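Local coordinates for protein KLTH0A00704p (Lachancea thermotolerans, PDB 4J2G) that acts in autophagy as Atg13, whose HORMA domain, the part described here, mediates recruitment of PI 3-kinase, at residues L25-L36 and L160-L171; L97-V106 and P115-K123. The protein carries 1 engineered substitution. One frame throughout, in Å; residues are numbered along the deposited sequence.

Contact 1: residues L25-L36 and L160-L171; sequences LIDNFFLKAALL and LYRQLVLLFRYL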
loop_
_atom_site.group_PDB
_atom_site.type_symbol
_atom_site.label_atom_id
_atom_site.label_comp_id
_atom_site.label_asym_id
_atom_site.label_seq_id
_atom_site.Cartn_x
_atom_site.Cartn_y
_atom_site.Cartn_z
ATOM N N LEU A 25 -18.708 -12.388 -4.656
ATOM C CA LEU A 25 -17.611 -12.199 -5.567
ATOM C C LEU A 25 -16.813 -10.961 -5.046
ATOM O O LEU A 25 -15.637 -11.061 -4.737
ATOM C CB LEU A 25 -18.163 -11.971 -6.965
ATOM C CG LEU A 25 -17.697 -12.838 -8.140
ATOM C CD1 LEU A 25 -17.453 -14.293 -7.743
ATOM C CD2 LEU A 25 -18.692 -12.761 -9.306
ATOM N N ILE A 26 -17.500 -9.836 -4.880
ATOM C CA ILE A 26 -16.896 -8.624 -4.404
ATOM C C ILE A 26 -16.066 -8.790 -3.131
ATOM O O ILE A 26 -14.854 -8.506 -3.132
ATOM C CB ILE A 26 -17.910 -7.485 -4.314
ATOM C CG1 ILE A 26 -18.412 -7.148 -5.719
ATOM C CG2 ILE A 26 -17.243 -6.227 -3.733
ATOM C CD1 ILE A 26 -19.772 -6.476 -5.764
ATOM N N ASP A 27 -16.695 -9.278 -2.076
ATOM C CA ASP A 27 -16.040 -9.453 -0.776
ATOM C C ASP A 27 -14.821 -10.410 -0.862
ATOM O O ASP A 27 -13.802 -10.214 -0.167
ATOM C CB ASP A 27 -17.059 -9.943 0.245
ATOM C CG ASP A 27 -16.464 -10.184 1.631
ATOM O OD1 ASP A 27 -15.872 -9.294 2.283
ATOM O OD2 ASP A 27 -16.620 -11.304 2.094
ATOM N N ASN A 28 -14.917 -11.405 -1.737
ATOM C CA ASN A 28 -13.876 -12.402 -1.890
ATOM C C ASN A 28 -12.675 -11.778 -2.605
ATOM O O ASN A 28 -11.516 -12.104 -2.321
ATOM C CB ASN A 28 -14.363 -13.602 -2.707
ATOM C CG ASN A 28 -15.116 -14.636 -1.875
ATOM O OD1 ASN A 28 -15.039 -14.677 -0.641
ATOM N ND2 ASN A 28 -15.841 -15.500 -2.565
ATOM N N PHE A 29 -12.963 -10.872 -3.523
ATOM C CA PHE A 29 -11.920 -10.193 -4.205
ATOM C C PHE A 29 -11.112 -9.314 -3.206
ATOM O O PHE A 29 -9.864 -9.373 -3.152
ATOM C CB PHE A 29 -12.494 -9.316 -5.262
ATOM C CG PHE A 29 -11.455 -8.721 -6.083
ATOM C CD1 PHE A 29 -10.817 -9.494 -7.071
ATOM C CD2 PHE A 29 -11.024 -7.435 -5.821
ATOM C CE1 PHE A 29 -9.779 -8.972 -7.807
ATOM C CE2 PHE A 29 -9.974 -6.900 -6.541
ATOM C CZ PHE A 29 -9.345 -7.670 -7.522
ATOM N N PHE A 30 -11.829 -8.498 -2.436
ATOM C CA PHE A 30 -11.206 -7.665 -1.402
ATOM C C PHE A 30 -10.233 -8.499 -0.593
ATOM O O PHE A 30 -9.088 -8.102 -0.426
ATOM C CB PHE A 30 -12.229 -7.133 -0.429
ATOM C CG PHE A 30 -12.785 -5.821 -0.798
ATOM C CD1 PHE A 30 -13.459 -5.627 -2.018
ATOM C CD2 PHE A 30 -12.645 -4.760 0.084
ATOM C CE1 PHE A 30 -13.969 -4.372 -2.320
ATOM C CE2 PHE A 30 -13.118 -3.501 -0.228
ATOM C CZ PHE A 30 -13.827 -3.315 -1.412
ATOM N N LEU A 31 -10.708 -9.652 -0.126
ATOM C CA LEU A 31 -9.880 -10.619 0.603
ATOM C C LEU A 31 -8.682 -11.114 -0.195
ATOM O O LEU A 31 -7.573 -11.012 0.309
ATOM C CB LEU A 31 -10.680 -11.814 1.086
ATOM C CG LEU A 31 -11.823 -11.526 2.085
ATOM C CD1 LEU A 31 -12.620 -12.823 2.359
ATOM C CD2 LEU A 31 -11.326 -10.943 3.383
ATOM N N LYS A 32 -8.888 -11.607 -1.438
ATOM C CA LYS A 32 -7.773 -12.041 -2.286
ATOM C C LYS A 32 -6.769 -10.886 -2.544
ATOM O O LYS A 32 -5.550 -11.084 -2.439
ATOM C CB LYS A 32 -8.253 -12.649 -3.640
ATOM C CG LYS A 32 -8.915 -14.026 -3.526
ATOM C CD LYS A 32 -9.316 -14.600 -4.887
ATOM C CE LYS A 32 -10.325 -15.744 -4.719
ATOM N NZ LYS A 32 -10.832 -16.273 -6.029
ATOM N N ALA A 33 -7.307 -9.706 -2.907
ATOM C CA ALA A 33 -6.516 -8.528 -3.203
ATOM C C ALA A 33 -5.599 -8.129 -2.033
ATOM O O ALA A 33 -4.344 -8.010 -2.189
ATOM C CB ALA A 33 -7.390 -7.348 -3.664
ATOM N N ALA A 34 -6.199 -8.024 -0.861
ATOM C CA ALA A 34 -5.430 -7.796 0.342
ATOM C C ALA A 34 -4.394 -8.909 0.588
ATOM O O ALA A 34 -3.257 -8.637 1.036
ATOM C CB ALA A 34 -6.367 -7.621 1.519
ATOM N N LEU A 35 -4.737 -10.161 0.284
ATOM C CA LEU A 35 -3.791 -11.224 0.581
ATOM C C LEU A 35 -2.576 -11.097 -0.328
ATOM O O LEU A 35 -1.450 -11.049 0.161
ATOM C CB LEU A 35 -4.430 -12.628 0.548
ATOM C CG LEU A 35 -5.302 -13.062 1.738
ATOM C CD1 LEU A 35 -6.022 -14.381 1.441
ATOM C CD2 LEU A 35 -4.568 -13.128 3.094
ATOM N N LEU A 36 -2.809 -10.966 -1.640
ATOM C CA LEU A 36 -1.760 -10.714 -2.604
ATOM C C LEU A 36 -0.774 -9.600 -2.151
ATOM O O LEU A 36 0.449 -9.801 -2.066
ATOM C CB LEU A 36 -2.420 -10.248 -3.878
ATOM C CG LEU A 36 -2.051 -10.623 -5.307
ATOM C CD1 LEU A 36 -2.091 -9.367 -6.187
ATOM C CD2 LEU A 36 -0.749 -11.410 -5.472
ATOM N N LEU A 160 -19.052 -10.487 -14.247
ATOM C CA LEU A 160 -18.316 -9.828 -13.176
ATOM C C LEU A 160 -17.206 -10.718 -12.667
ATOM O O LEU A 160 -16.227 -10.240 -12.113
ATOM C CB LEU A 160 -19.219 -9.484 -12.026
ATOM C CG LEU A 160 -18.505 -9.060 -10.753
ATOM C CD1 LEU A 160 -17.959 -7.643 -10.873
ATOM C CD2 LEU A 160 -19.461 -9.185 -9.586
ATOM N N TYR A 161 -17.362 -12.015 -12.845
ATOM C CA TYR A 161 -16.351 -12.926 -12.421
ATOM C C TYR A 161 -15.130 -12.730 -13.301
ATOM O O TYR A 161 -14.002 -12.780 -12.823
ATOM C CB TYR A 161 -16.824 -14.364 -12.532
ATOM C CG TYR A 161 -15.733 -15.301 -12.133
ATOM C CD1 TYR A 161 -15.326 -15.372 -10.801
ATOM C CD2 TYR A 161 -15.068 -16.071 -13.078
ATOM C CE1 TYR A 161 -14.295 -16.194 -10.407
ATOM C CE2 TYR A 161 -14.040 -16.916 -12.689
ATOM C CZ TYR A 161 -13.664 -16.960 -11.352
ATOM O OH TYR A 161 -12.659 -17.785 -10.935
ATOM N N ARG A 162 -15.360 -12.493 -14.582
ATOM C CA ARG A 162 -14.280 -12.411 -15.524
ATOM C C ARG A 162 -13.559 -11.066 -15.354
ATOM O O ARG A 162 -12.343 -11.016 -15.434
ATOM C CB ARG A 162 -14.804 -12.617 -16.949
ATOM C CG ARG A 162 -13.721 -12.893 -17.969
ATOM C CD ARG A 162 -14.208 -12.513 -19.349
ATOM N NE ARG A 162 -14.521 -11.089 -19.443
ATOM C CZ ARG A 162 -13.924 -10.230 -20.270
ATOM N NH1 ARG A 162 -12.963 -10.639 -21.102
ATOM N NH2 ARG A 162 -14.296 -8.954 -20.268
ATOM N N GLN A 163 -14.321 -9.995 -15.129
ATOM C CA GLN A 163 -13.780 -8.684 -14.796
ATOM C C GLN A 163 -12.856 -8.732 -13.562
ATOM O O GLN A 163 -11.943 -7.936 -13.463
ATOM C CB GLN A 163 -14.886 -7.670 -14.481
ATOM C CG GLN A 163 -15.953 -7.465 -15.544
ATOM C CD GLN A 163 -15.413 -6.796 -16.777
ATOM O OE1 GLN A 163 -14.842 -5.708 -16.702
ATOM N NE2 GLN A 163 -15.586 -7.445 -17.928
ATOM N N LEU A 164 -13.101 -9.647 -12.630
ATOM C CA LEU A 164 -12.307 -9.676 -11.429
ATOM C C LEU A 164 -11.063 -10.534 -11.597
ATOM O O LEU A 164 -10.080 -10.287 -10.944
ATOM C CB LEU A 164 -13.130 -10.045 -10.191
ATOM C CG LEU A 164 -14.221 -9.017 -9.874
ATOM C CD1 LEU A 164 -15.239 -9.672 -8.965
ATOM C CD2 LEU A 164 -13.705 -7.722 -9.242
ATOM N N VAL A 165 -11.078 -11.460 -12.546
ATOM C CA VAL A 165 -9.940 -12.308 -12.816
ATOM C C VAL A 165 -8.917 -11.430 -13.515
ATOM O O VAL A 165 -7.712 -11.499 -13.244
ATOM C CB VAL A 165 -10.355 -13.517 -13.706
ATOM C CG1 VAL A 165 -9.165 -14.151 -14.378
ATOM C CG2 VAL A 165 -11.069 -14.587 -12.885
ATOM N N LEU A 166 -9.415 -10.618 -14.439
ATOM C CA LEU A 166 -8.584 -9.678 -15.187
ATOM C C LEU A 166 -7.980 -8.624 -14.251
ATOM O O LEU A 166 -6.802 -8.332 -14.316
ATOM C CB LEU A 166 -9.427 -8.968 -16.228
ATOM C CG LEU A 166 -9.408 -9.349 -17.718
ATOM C CD1 LEU A 166 -8.883 -10.745 -18.006
ATOM C CD2 LEU A 166 -10.804 -9.122 -18.278
ATOM N N LEU A 167 -8.808 -8.059 -13.383
ATOM C CA LEU A 167 -8.344 -7.124 -12.405
ATOM C C LEU A 167 -7.286 -7.732 -11.477
ATOM O O LEU A 167 -6.285 -7.057 -11.129
ATOM C CB LEU A 167 -9.497 -6.612 -11.593
ATOM C CG LEU A 167 -9.078 -5.587 -10.562
ATOM C CD1 LEU A 167 -8.795 -4.323 -11.300
ATOM C CD2 LEU A 167 -10.205 -5.353 -9.600
ATOM N N PHE A 168 -7.461 -8.998 -11.122
ATOM C CA PHE A 168 -6.545 -9.602 -10.188
ATOM C C PHE A 168 -5.126 -9.772 -10.778
ATOM O O PHE A 168 -4.129 -9.569 -10.073
ATOM C CB PHE A 168 -7.093 -10.916 -9.675
ATOM C CG PHE A 168 -6.257 -11.533 -8.583
ATOM C CD1 PHE A 168 -6.299 -11.012 -7.266
ATOM C CD2 PHE A 168 -5.432 -12.628 -8.846
ATOM C CE1 PHE A 168 -5.548 -11.579 -6.242
ATOM C CE2 PHE A 168 -4.668 -13.201 -7.819
ATOM C CZ PHE A 168 -4.728 -12.672 -6.529
ATOM N N ARG A 169 -5.045 -10.124 -12.059
ATOM C CA ARG A 169 -3.757 -10.461 -12.701
ATOM C C ARG A 169 -3.028 -9.172 -12.967
ATOM O O ARG A 169 -1.804 -9.087 -12.965
ATOM C CB ARG A 169 -3.940 -11.246 -14.015
ATOM C CG ARG A 169 -4.620 -12.610 -13.847
ATOM C CD ARG A 169 -4.528 -13.525 -15.078
ATOM N NE ARG A 169 -5.436 -13.165 -16.182
ATOM C CZ ARG A 169 -6.374 -13.958 -16.736
ATOM N NH1 ARG A 169 -6.584 -15.203 -16.313
ATOM N NH2 ARG A 169 -7.119 -13.502 -17.741
ATOM N N TYR A 170 -3.824 -8.158 -13.232
ATOM C CA TYR A 170 -3.280 -6.903 -13.511
ATOM C C TYR A 170 -2.572 -6.391 -12.169
ATOM O O TYR A 170 -1.436 -5.963 -12.165
ATOM C CB TYR A 170 -4.373 -5.953 -13.950
ATOM C CG TYR A 170 -3.760 -4.592 -14.081
ATOM C CD1 TYR A 170 -2.890 -4.311 -15.119
ATOM C CD2 TYR A 170 -3.895 -3.639 -13.064
ATOM C CE1 TYR A 170 -2.246 -3.078 -15.198
ATOM C CE2 TYR A 170 -3.254 -2.399 -13.134
ATOM C CZ TYR A 170 -2.437 -2.128 -14.212
ATOM O OH TYR A 170 -1.824 -0.886 -14.334
ATOM N N LEU A 171 -3.272 -6.557 -11.069
ATOM C CA LEU A 171 -2.843 -6.161 -9.764
ATOM C C LEU A 171 -1.608 -6.987 -9.383
ATOM O O LEU A 171 -0.707 -6.433 -8.779
ATOM C CB LEU A 171 -4.002 -6.300 -8.785
ATOM C CG LEU A 171 -3.743 -6.113 -7.295
ATOM C CD1 LEU A 171 -3.463 -4.614 -7.027
ATOM C CD2 LEU A 171 -5.042 -6.562 -6.621
#
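The ring of F29 packs against L164, L167 and F168 of the other helix. L164 covers one face: its CD2 stands 4.1 Å from the centroid of the F29 ring, 17° off the normal, a CH-pi contact. At the outer end of the ring, F29 CZ meets L167 CD2. At the ring edge, F29 CE1 lies 3.8 Å from F168 CB. With CG anti to the backbone N (chi1 -173°), F29 sends its ring across to the partner helix. Cut back to an alanine, this position is likely to leave a gap between the helices and take from L164 CD2 the ring face it packs on.

F168 answers from the other helix as a knob among F29, K32, A33 and L36. Its CZ touches L36 CG at 3.6 Å, and the carbonyl O of K32 lies at the ring edge, in plane. L36 CD1 then packs on L171 CG at 3.8 Å. At the other end, L25 CD2 meets L160 CD2 at 3.7 Å, and L25 CD1 reaches the edge of the Y161 ring. No hydrogen bond joins the segments.

Beneath the pair lies the five-stranded sheet: F29 and L167 both touch I259, and L164 rests on I250 and L257. The two segments run nearly parallel, at 13° with axes 10.8 Å apart. Such helices packed side by side on an antiparallel sheet are characteristic of the HORMA fold.

Contact 2: residues L97-V106 and P115-K123; sequences LARLSPSQQV and PWNVCKGTK
V106 and C119 meet at the apolar centre, where V106 CB lies 4.2 Å from C119 SG. L97 CD1 reaches the same sulfur, at 3.7 Å. The chi1 of C119, 53°, sets SG between the backbone N and the carbonyl carbon. V118 adds its CB, 3.9 Å from V106 CG1. I127 and F269 each touch both V106 and V118.

The backbone here forms an antiparallel hairpin with a classic beta bulge, V118 and C119 both facing V106. The O of V106 accepts a bond from V118 N at 2.8 Å and a weak one from C119 N. V106 N donates to C119 O, a nearly straight bond with an N-H...O angle of 165°. Strand 268-271 completes a small three-stranded sheet.

Further out, G121 N donates to Q104 O at 2.8 Å. G121, with positive phi and no side chain, packs its CA close under the turn, 3.2 Å from S101 O and near P102 CA. A bond from Q104 N to S101 O closes this type I turn, and Q104 OE1 also accepts from S101 N.

On the other face of the hairpin, Q105 bends at chi2 so that its NE2 sits 3.4 Å from N117 CG, over the N117 amide, the planes 26° apart. NE2 also bonds V106 O weakly. Q105 OE1 lies 3.3 Å from K120 CG. Water 1 links the segments, bonded to L97 O and T122 OG1.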
loop_
_atom_site.group_PDB
_atom_site.type_symbol
_atom_site.label_atom_id
_atom_site.label_comp_id
_atom_site.label_asym_id
_atom_site.label_seq_id
_atom_site.Cartn_x
_atom_site.Cartn_y
_atom_site.Cartn_z
ATOM N N LEU A 97 11.839 -0.355 11.214
ATOM C CA LEU A 97 13.164 0.051 11.723
ATOM C C LEU A 97 13.447 -0.399 13.161
ATOM O O LEU A 97 14.398 0.066 13.793
ATOM C CB LEU A 97 13.296 1.566 11.695
ATOM C CG LEU A 97 13.152 2.252 10.343
ATOM C CD1 LEU A 97 13.566 3.694 10.527
ATOM C CD2 LEU A 97 13.979 1.576 9.272
ATOM N N ALA A 98 12.586 -1.268 13.673
ATOM C CA ALA A 98 12.641 -1.779 15.042
ATOM C C ALA A 98 14.027 -2.272 15.498
ATOM O O ALA A 98 14.429 -1.994 16.642
ATOM C CB ALA A 98 11.603 -2.891 15.219
ATOM N N ARG A 99 14.741 -2.974 14.607
ATOM C CA ARG A 99 15.964 -3.735 14.933
ATOM C C ARG A 99 17.249 -2.963 14.731
ATOM O O ARG A 99 18.336 -3.578 14.699
ATOM C CB ARG A 99 16.055 -4.991 14.057
ATOM C CG ARG A 99 14.921 -5.975 14.189
ATOM C CD ARG A 99 14.842 -6.545 15.594
ATOM N NE ARG A 99 14.448 -7.955 15.565
ATOM C CZ ARG A 99 15.298 -8.974 15.452
ATOM N NH1 ARG A 99 16.608 -8.758 15.360
ATOM N NH2 ARG A 99 14.834 -10.215 15.431
ATOM N N LEU A 100 17.131 -1.647 14.511
ATOM C CA LEU A 100 18.304 -0.773 14.349
ATOM C C LEU A 100 18.946 -0.442 15.688
ATOM O O LEU A 100 18.256 -0.044 16.623
ATOM C CB LEU A 100 17.897 0.554 13.716
ATOM C CG LEU A 100 18.065 0.848 12.221
ATOM C CD1 LEU A 100 17.997 -0.405 11.393
ATOM C CD2 LEU A 100 17.066 1.890 11.726
ATOM N N SER A 101 20.267 -0.548 15.752
ATOM C CA SER A 101 21.033 -0.001 16.883
ATOM C C SER A 101 21.169 1.530 16.771
ATOM O O SER A 101 21.066 2.076 15.664
ATOM C CB SER A 101 22.422 -0.649 16.952
ATOM O OG SER A 101 23.204 -0.290 15.828
ATOM N N PRO A 102 21.395 2.224 17.916
ATOM C CA PRO A 102 21.549 3.684 18.047
ATOM C C PRO A 102 22.558 4.395 17.136
ATOM O O PRO A 102 22.399 5.600 16.902
ATOM C CB PRO A 102 21.999 3.849 19.502
ATOM C CG PRO A 102 21.339 2.725 20.216
ATOM C CD PRO A 102 21.292 1.578 19.245
ATOM N N SER A 103 23.589 3.691 16.664
ATOM C CA SER A 103 24.600 4.279 15.758
ATOM C C SER A 103 24.297 4.130 14.236
ATOM O O SER A 103 24.956 4.751 13.374
ATOM C CB SER A 103 25.967 3.658 16.034
ATOM O OG SER A 103 26.105 2.411 15.367
ATOM N N GLN A 104 23.325 3.278 13.915
ATOM C CA GLN A 104 22.928 3.030 12.514
ATOM C C GLN A 104 22.168 4.225 11.879
ATOM O O GLN A 104 21.191 4.726 12.421
ATOM C CB GLN A 104 22.151 1.715 12.423
ATOM C CG GLN A 104 23.064 0.515 12.647
ATOM C CD GLN A 104 22.365 -0.841 12.550
ATOM O OE1 GLN A 104 21.390 -1.127 13.267
ATOM N NE2 GLN A 104 22.919 -1.716 11.718
ATOM N N GLN A 105 22.673 4.693 10.746
ATOM C CA GLN A 105 22.089 5.784 9.990
ATOM C C GLN A 105 21.301 5.176 8.790
ATOM O O GLN A 105 21.853 4.367 8.022
ATOM C CB GLN A 105 23.255 6.672 9.474
ATOM C CG GLN A 105 22.915 8.001 8.794
ATOM C CD GLN A 105 21.900 8.875 9.541
ATOM O OE1 GLN A 105 22.037 9.129 10.742
ATOM N NE2 GLN A 105 20.905 9.370 8.829
ATOM N N VAL A 106 20.043 5.581 8.625
ATOM C CA VAL A 106 19.326 5.345 7.358
ATOM C C VAL A 106 19.517 6.475 6.341
ATOM O O VAL A 106 19.240 7.642 6.584
ATOM C CB VAL A 106 17.822 5.119 7.593
ATOM C CG1 VAL A 106 17.091 4.852 6.270
ATOM C CG2 VAL A 106 17.644 3.956 8.542
ATOM N N PRO A 115 23.096 10.359 -1.891
ATOM C CA PRO A 115 22.589 10.065 -0.550
ATOM C C PRO A 115 22.021 11.208 0.208
ATOM O O PRO A 115 22.539 12.313 0.148
ATOM C CB PRO A 115 23.836 9.544 0.208
ATOM C CG PRO A 115 24.978 10.269 -0.435
ATOM C CD PRO A 115 24.574 10.471 -1.909
ATOM N N TRP A 116 20.966 10.915 0.961
ATOM C CA TRP A 116 20.249 11.872 1.770
ATOM C C TRP A 116 20.048 11.186 3.069
ATOM O O TRP A 116 19.725 9.999 3.089
ATOM C CB TRP A 116 18.876 12.257 1.177
ATOM C CG TRP A 116 19.009 12.958 -0.188
ATOM C CD1 TRP A 116 19.332 12.369 -1.332
ATOM C CD2 TRP A 116 18.899 14.369 -0.478
ATOM N NE1 TRP A 116 19.405 13.275 -2.347
ATOM C CE2 TRP A 116 19.174 14.524 -1.841
ATOM C CE3 TRP A 116 18.718 15.522 0.318
ATOM C CZ2 TRP A 116 19.188 15.774 -2.478
ATOM C CZ3 TRP A 116 18.695 16.753 -0.298
ATOM C CH2 TRP A 116 18.929 16.876 -1.690
ATOM N N ASN A 117 20.225 11.920 4.156
ATOM C CA ASN A 117 19.979 11.347 5.457
ATOM C C ASN A 117 18.523 11.250 5.728
ATOM O O ASN A 117 17.771 12.181 5.416
ATOM C CB ASN A 117 20.563 12.246 6.559
ATOM C CG ASN A 117 21.986 11.902 6.908
ATOM O OD1 ASN A 117 22.631 11.071 6.271
ATOM N ND2 ASN A 117 22.490 12.549 7.943
ATOM N N VAL A 118 18.136 10.162 6.406
ATOM C CA VAL A 118 16.750 9.944 6.818
ATOM C C VAL A 118 16.583 9.937 8.341
ATOM O O VAL A 118 15.829 10.737 8.876
ATOM C CB VAL A 118 16.171 8.623 6.241
ATOM C CG1 VAL A 118 14.694 8.511 6.582
ATOM C CG2 VAL A 118 16.417 8.558 4.743
ATOM N N CYS A 119 17.223 9.013 9.037
ATOM C CA CYS A 119 17.100 8.970 10.502
ATOM C C CYS A 119 18.132 8.060 11.127
ATOM O O CYS A 119 18.774 7.288 10.431
ATOM C CB CYS A 119 15.696 8.548 10.920
ATOM S SG CYS A 119 15.099 6.994 10.157
ATOM N N LYS A 120 18.274 8.160 12.444
ATOM C CA LYS A 120 19.333 7.482 13.187
ATOM C C LYS A 120 18.691 6.527 14.184
ATOM O O LYS A 120 17.630 6.817 14.751
ATOM C CB LYS A 120 20.224 8.494 13.938
ATOM C CG LYS A 120 20.249 9.912 13.359
ATOM C CD LYS A 120 20.319 10.984 14.445
ATOM C CE LYS A 120 20.035 12.377 13.893
ATOM N NZ LYS A 120 19.797 13.347 14.995
ATOM N N GLY A 121 19.351 5.397 14.400
ATOM C CA GLY A 121 18.886 4.375 15.330
ATOM C C GLY A 121 17.383 4.207 15.507
ATOM O O GLY A 121 16.671 3.766 14.610
ATOM N N THR A 122 16.891 4.565 16.678
ATOM C CA THR A 122 15.530 4.198 17.046
ATOM C C THR A 122 14.587 5.407 17.130
ATOM O O THR A 122 13.472 5.327 17.632
ATOM C CB THR A 122 15.532 3.326 18.329
ATOM O OG1 THR A 122 14.207 2.886 18.609
ATOM C CG2 THR A 122 16.080 4.088 19.538
ATOM N N LYS A 123 15.045 6.533 16.612
ATOM C CA LYS A 123 14.240 7.743 16.596
ATOM C C LYS A 123 12.855 7.523 15.946
ATOM O O LYS A 123 11.863 8.110 16.350
ATOM C CB LYS A 123 15.018 8.849 15.870
ATOM C CG LYS A 123 15.815 9.787 16.775
ATOM C CD LYS A 123 17.199 9.247 17.157
ATOM C CE LYS A 123 17.949 10.248 18.035
ATOM N NZ LYS A 123 19.422 10.028 18.101
HETATM O O HOH W 1 13.838 2.228 15.496
#

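The centre of the domain lies between contacts 1 and 2. Their centres are 38 Å apart, and their nearest atoms about 20 Å, so they do not touch. The chain makes contact 2 after leaving the first helix of contact 1 and before reaching the second: helix 18-39 comes first, then the hairpin of strands 105-109 and 115-120, then helix 158-177. Contact 1 packs two helices on the five-stranded sheet, while contact 2 belongs to the separate three-stranded sheet. Strand 126-136 of the larger sheet links them: I26 and A33 touch it from contact 1, and V106 and V118 from contact 2. All four segments fall within the Atg13 family region, consistent with one HORMA domain built from both sheets.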